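Side-chain contacts in putative uncharacterized protein (Dictyostelium purpureum, PDB 4R12), which probably serves as the nicastrin subunit of gamma-secretase, the complex that cleaves membrane proteins such as Notch receptors within the membrane: residues I282-N287 / L308-Q313; C290-S295 / K299-P304. One frame throughout, in Å; residues are numbered along the deposited sequence.

Contact 1. Residues I282-N287 / L308-Q313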
loop_
_atom_site.group_PDB
_atom_site.type_symbol
_atom_site.label_atom_id
_atom_site.label_comp_id
_atom_site.label_asym_id
_atom_site.label_seq_id
_atom_site.Cartn_x
_atom_site.Cartn_y
_atom_site.Cartn_z
ATOM N N ILE A 282 14.455 -10.172 -4.762
ATOM C CA ILE A 282 15.353 -11.224 -4.257
ATOM C C ILE A 282 15.630 -12.286 -5.324
ATOM O O ILE A 282 16.775 -12.700 -5.524
ATOM C CB ILE A 282 14.775 -11.905 -3.004
ATOM C CG1 ILE A 282 14.835 -10.946 -1.819
ATOM C CG2 ILE A 282 15.531 -13.218 -2.679
ATOM C CD1 ILE A 282 13.913 -11.332 -0.680
ATOM N N ASN A 283 14.577 -12.714 -6.015
ATOM C CA ASN A 283 14.742 -13.677 -7.096
ATOM C C ASN A 283 15.728 -13.174 -8.148
ATOM O O ASN A 283 16.580 -13.931 -8.620
ATOM C CB ASN A 283 13.398 -13.999 -7.749
ATOM C CG ASN A 283 13.493 -15.166 -8.710
ATOM O OD1 ASN A 283 13.877 -16.261 -8.318
ATOM N ND2 ASN A 283 13.141 -14.939 -9.973
ATOM N N ASP A 284 15.631 -11.896 -8.494
ATOM C CA ASP A 284 16.536 -11.326 -9.485
ATOM C C ASP A 284 17.967 -11.221 -8.957
ATOM O O ASP A 284 18.927 -11.489 -9.683
ATOM C CB ASP A 284 16.034 -9.954 -9.951
ATOM C CG ASP A 284 14.998 -10.065 -11.071
ATOM O OD1 ASP A 284 14.700 -11.206 -11.489
ATOM O OD2 ASP A 284 14.501 -9.022 -11.543
ATOM N N LEU A 285 18.113 -10.845 -7.693
ATOM C CA LEU A 285 19.438 -10.793 -7.084
ATOM C C LEU A 285 20.169 -12.138 -7.155
ATOM O O LEU A 285 21.377 -12.183 -7.357
ATOM C CB LEU A 285 19.344 -10.354 -5.622
ATOM C CG LEU A 285 18.900 -8.920 -5.372
ATOM C CD1 LEU A 285 19.003 -8.614 -3.889
ATOM C CD2 LEU A 285 19.752 -7.957 -6.202
ATOM N N LEU A 286 19.427 -13.223 -6.972
ATOM C CA LEU A 286 20.033 -14.542 -6.857
ATOM C C LEU A 286 20.098 -15.283 -8.185
ATOM O O LEU A 286 20.968 -16.122 -8.380
ATOM C CB LEU A 286 19.267 -15.386 -5.843
ATOM C CG LEU A 286 19.256 -14.904 -4.389
ATOM C CD1 LEU A 286 18.251 -15.717 -3.583
ATOM C CD2 LEU A 286 20.644 -14.988 -3.770
ATOM N N ASN A 287 19.186 -14.969 -9.100
ATOM C CA ASN A 287 18.989 -15.812 -10.277
ATOM C C ASN A 287 19.027 -15.133 -11.640
ATOM O O ASN A 287 19.089 -15.815 -12.657
ATOM C CB ASN A 287 17.651 -16.543 -10.151
ATOM C CG ASN A 287 17.596 -17.418 -8.930
ATOM O OD1 ASN A 287 18.574 -18.086 -8.590
ATOM N ND2 ASN A 287 16.459 -17.409 -8.242
ATOM N N LEU A 308 19.259 -2.240 -15.016
ATOM C CA LEU A 308 20.109 -3.348 -14.574
ATOM C C LEU A 308 21.014 -2.995 -13.386
ATOM O O LEU A 308 21.920 -3.756 -13.053
ATOM C CB LEU A 308 20.968 -3.846 -15.745
ATOM C CG LEU A 308 20.226 -4.584 -16.862
ATOM C CD1 LEU A 308 21.150 -4.874 -18.036
ATOM C CD2 LEU A 308 19.615 -5.867 -16.331
ATOM N N ALA A 309 20.759 -1.857 -12.742
ATOM C CA ALA A 309 21.593 -1.419 -11.627
ATOM C C ALA A 309 21.660 -2.473 -10.530
ATOM O O ALA A 309 22.711 -2.680 -9.922
ATOM C CB ALA A 309 21.077 -0.101 -11.059
ATOM N N PHE A 310 20.540 -3.146 -10.290
ATOM C CA PHE A 310 20.479 -4.181 -9.260
ATOM C C PHE A 310 21.513 -5.277 -9.516
ATOM O O PHE A 310 22.120 -5.803 -8.586
ATOM C CB PHE A 310 19.068 -4.800 -9.172
ATOM C CG PHE A 310 18.710 -5.693 -10.336
ATOM C CD1 PHE A 310 19.003 -7.049 -10.310
ATOM C CD2 PHE A 310 18.071 -5.174 -11.456
ATOM C CE1 PHE A 310 18.681 -7.872 -11.385
ATOM C CE2 PHE A 310 17.739 -5.983 -12.529
ATOM C CZ PHE A 310 18.041 -7.336 -12.494
ATOM N N GLN A 311 21.707 -5.621 -10.784
ATOM C CA GLN A 311 22.642 -6.685 -11.136
ATOM C C GLN A 311 24.063 -6.170 -11.026
ATOM O O GLN A 311 24.955 -6.862 -10.539
ATOM C CB GLN A 311 22.384 -7.205 -12.552
ATOM C CG GLN A 311 23.300 -8.362 -12.949
ATOM C CD GLN A 311 23.145 -8.761 -14.404
ATOM O OE1 GLN A 311 23.253 -7.924 -15.308
ATOM N NE2 GLN A 311 22.890 -10.041 -14.641
ATOM N N THR A 312 24.256 -4.938 -11.479
ATOM C CA THR A 312 25.561 -4.302 -11.474
ATOM C C THR A 312 26.108 -4.060 -10.065
ATOM O O THR A 312 27.301 -4.229 -9.817
ATOM C CB THR A 312 25.499 -2.951 -12.228
ATOM O OG1 THR A 312 24.995 -3.163 -13.554
ATOM C CG2 THR A 312 26.870 -2.303 -12.304
ATOM N N GLN A 313 25.236 -3.683 -9.135
ATOM C CA GLN A 313 25.692 -3.136 -7.861
ATOM C C GLN A 313 25.355 -3.933 -6.606
ATOM O O GLN A 313 26.027 -3.781 -5.574
ATOM C CB GLN A 313 25.120 -1.730 -7.672
ATOM C CG GLN A 313 25.470 -0.747 -8.763
ATOM C CD GLN A 313 24.971 0.642 -8.437
ATOM O OE1 GLN A 313 25.200 1.148 -7.338
ATOM N NE2 GLN A 313 24.273 1.264 -9.384
#
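F310 reaches from the short helix 309-313 to the last turns of helix 276-287 and meets D284 and L285 there. Its CB leaves the backbone with CG between N and the carbonyl carbon (chi1 72°), a torsion that carries the ring across the gap between the two helices. Along the ring, CD1 comes first: it lies 4.3 Å from CD2 of L285, a methyl at the ring edge near its plane. Next, CE1 makes the closest approach of the contact, 3.7 Å to CB of D284. At the tip, CZ sits 4.0 Å from OD2 of D284, whose carboxylate plane is turned only 19° from the ring plane. That same OD2 has polar partners elsewhere, a salt bridge to R305 and a hydrogen bond from H546. H546 and F288 each meet the ring edge-to-face, and Q311 CB of the same helix lies 3.9 Å above one face of the F310 ring, offset toward its rim. With an alanine in place of the phenylalanine, D284 CB and L285 CD2 would probably lose the ring they rest against, opening a gap between the helices. The arrangement is helix-to-helix packing through one buried aromatic side chain, within the nicastrin large lobe, whose fold is related to zinc exopeptidases.

Contact 2. Residues C290-S295 / K299-P304; sequences CKTYNS and KCIDPP
The C290-C300 disulfide, 2.0 Å from SG to SG with chi3 100°, ties the two segments covalently beside a short antiparallel ladder. Both cysteines hold SG anti to the backbone N (chi1 -179° in C290, -172° in C300), a torsion consistent with both sulfurs turning into the space between the segments. SG of C290 also lies over the centre of the Y293 ring, 3.7 Å above its plane. Next to the disulfide, D302 O accepts from both K291 N and T292 N, while T292 O accepts from both I301 N, at 2.7 Å, and D302 N. Two residues facing one on each strand in turn define classic beta bulges, and the register slips by one between the T292-D302 and Y293-C300 pairs of this disulfide-bridged, irregular hairpin. At the K291 end, the lysine chain bends at chi3 to bring NZ 3.1 Å from OD2 of D302, a salt bridge whose individual hydrogen bonds are weak. Toward the turn, N294 OD1 receives K299 N at 2.8 Å, nearly straight at the hydrogen but from above the amide carbonyl plane, and N294 N returns a bond to K299 O. I301 CD1 packs 3.6 Å from N294 CB. Further out, S298 OG bonds N294 ND2 and so helps fix the amide's rotation, K297 makes a cation-pi contact with the Y293 ring, and F288 touches C300 and P303.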
loop_
_atom_site.group_PDB
_atom_site.type_symbol
_atom_site.label_atom_id
_atom_site.label_comp_id
_atom_site.label_asym_id
_atom_site.label_seq_id
_atom_site.Cartn_x
_atom_site.Cartn_y
_atom_site.Cartn_z
ATOM N N CYS A 290 20.805 -12.084 -17.976
ATOM C CA CYS A 290 20.331 -11.431 -19.190
ATOM C C CYS A 290 20.908 -12.108 -20.432
ATOM O O CYS A 290 22.123 -12.246 -20.558
ATOM C CB CYS A 290 20.695 -9.948 -19.191
ATOM S SG CYS A 290 20.112 -9.054 -20.655
ATOM N N LYS A 291 20.034 -12.520 -21.345
ATOM C CA LYS A 291 20.465 -13.164 -22.583
ATOM C C LYS A 291 20.741 -12.138 -23.687
ATOM O O LYS A 291 21.695 -12.282 -24.456
ATOM C CB LYS A 291 19.413 -14.172 -23.047
ATOM C CG LYS A 291 19.139 -15.276 -22.041
ATOM C CD LYS A 291 17.899 -16.077 -22.425
ATOM C CE LYS A 291 16.656 -15.195 -22.420
ATOM N NZ LYS A 291 15.392 -15.942 -22.715
ATOM N N THR A 292 19.912 -11.100 -23.754
ATOM C CA THR A 292 20.081 -10.046 -24.751
ATOM C C THR A 292 20.036 -8.649 -24.127
ATOM O O THR A 292 19.004 -8.225 -23.600
ATOM C CB THR A 292 19.001 -10.139 -25.845
ATOM O OG1 THR A 292 18.940 -11.480 -26.345
ATOM C CG2 THR A 292 19.310 -9.181 -26.990
ATOM N N TYR A 293 21.163 -7.942 -24.192
ATOM C CA TYR A 293 21.275 -6.582 -23.668
ATOM C C TYR A 293 20.885 -5.524 -24.704
ATOM O O TYR A 293 20.898 -5.785 -25.906
ATOM C CB TYR A 293 22.706 -6.309 -23.195
ATOM C CG TYR A 293 23.158 -7.086 -21.978
ATOM C CD1 TYR A 293 23.601 -8.395 -22.085
ATOM C CD2 TYR A 293 23.177 -6.490 -20.725
ATOM C CE1 TYR A 293 24.027 -9.098 -20.970
ATOM C CE2 TYR A 293 23.603 -7.184 -19.608
ATOM C CZ TYR A 293 24.029 -8.483 -19.735
ATOM O OH TYR A 293 24.450 -9.168 -18.617
ATOM N N ASN A 294 20.557 -4.322 -24.238
ATOM C CA ASN A 294 20.375 -3.191 -25.145
ATOM C C ASN A 294 21.741 -2.581 -25.473
ATOM O O ASN A 294 22.765 -3.052 -24.966
ATOM C CB ASN A 294 19.419 -2.143 -24.549
ATOM C CG ASN A 294 20.036 -1.341 -23.408
ATOM O OD1 ASN A 294 20.969 -1.782 -22.741
ATOM N ND2 ASN A 294 19.492 -0.150 -23.172
ATOM N N SER A 295 21.748 -1.546 -26.313
ATOM C CA SER A 295 22.982 -0.923 -26.810
ATOM C C SER A 295 24.058 -0.727 -25.742
ATOM O O SER A 295 25.091 -1.388 -25.770
ATOM C CB SER A 295 22.667 0.430 -27.458
ATOM O OG SER A 295 21.742 0.286 -28.521
ATOM N N LYS A 299 19.881 -1.749 -20.169
ATOM C CA LYS A 299 18.643 -2.516 -20.065
ATOM C C LYS A 299 18.835 -3.939 -20.583
ATOM O O LYS A 299 19.769 -4.205 -21.342
ATOM C CB LYS A 299 17.517 -1.840 -20.846
ATOM C CG LYS A 299 17.234 -0.409 -20.437
ATOM C CD LYS A 299 16.074 0.155 -21.244
ATOM C CE LYS A 299 15.826 1.607 -20.874
ATOM N NZ LYS A 299 14.375 1.947 -20.878
ATOM N N CYS A 300 17.950 -4.847 -20.175
ATOM C CA CYS A 300 17.920 -6.195 -20.743
ATOM C C CYS A 300 16.695 -6.343 -21.627
ATOM O O CYS A 300 15.576 -6.074 -21.198
ATOM C CB CYS A 300 17.912 -7.275 -19.657
ATOM S SG CYS A 300 18.105 -8.971 -20.315
ATOM N N ILE A 301 16.917 -6.764 -22.867
ATOM C CA ILE A 301 15.823 -6.973 -23.806
ATOM C C ILE A 301 15.130 -8.283 -23.478
ATOM O O ILE A 301 13.907 -8.387 -23.525
ATOM C CB ILE A 301 16.318 -7.018 -25.269
ATOM C CG1 ILE A 301 17.379 -5.941 -25.518
ATOM C CG2 ILE A 301 15.146 -6.895 -26.236
ATOM C CD1 ILE A 301 16.883 -4.535 -25.313
ATOM N N ASP A 302 15.935 -9.283 -23.141
ATOM C CA ASP A 302 15.429 -10.625 -22.907
ATOM C C ASP A 302 16.215 -11.353 -21.817
ATOM O O ASP A 302 17.393 -11.646 -21.997
ATOM C CB ASP A 302 15.468 -11.429 -24.207
ATOM C CG ASP A 302 14.866 -12.798 -24.051
ATOM O OD1 ASP A 302 14.011 -12.963 -23.154
ATOM O OD2 ASP A 302 15.249 -13.709 -24.818
ATOM N N PRO A 303 15.574 -11.621 -20.665
ATOM C CA PRO A 303 14.211 -11.192 -20.328
ATOM C C PRO A 303 14.170 -9.695 -20.031
ATOM O O PRO A 303 15.185 -9.131 -19.639
ATOM C CB PRO A 303 13.873 -12.012 -19.083
ATOM C CG PRO A 303 15.195 -12.319 -18.466
ATOM C CD PRO A 303 16.198 -12.397 -19.579
ATOM N N PRO A 304 13.017 -9.057 -20.243
ATOM C CA PRO A 304 12.969 -7.596 -20.130
ATOM C C PRO A 304 13.167 -7.083 -18.706
ATOM O O PRO A 304 12.474 -7.498 -17.781
ATOM C CB PRO A 304 11.571 -7.244 -20.651
ATOM C CG PRO A 304 10.799 -8.511 -20.608
ATOM C CD PRO A 304 11.768 -9.623 -20.775
#

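Contact 2 is nested along the chain inside the loop that contact 1 closes: helix 276-287 runs into strand 292-293, the chain folds back through 299-304, and helix 309-313 follows. The centres lie about 13 Å apart, and the two sites touch directly, with L308 CD1 3.6 Å from K299 C and 3.7 Å from Y293 CE2. F288, in the link between helix and strand, touches residues of both contacts. All four segments belong to the nicastrin large lobe, on the same side of the chain's centre. Contact 1 is buried and contact 2 lies at the surface, so the excursion has a buried base centred on an aromatic ring and a disulfide-bridged part at the surface.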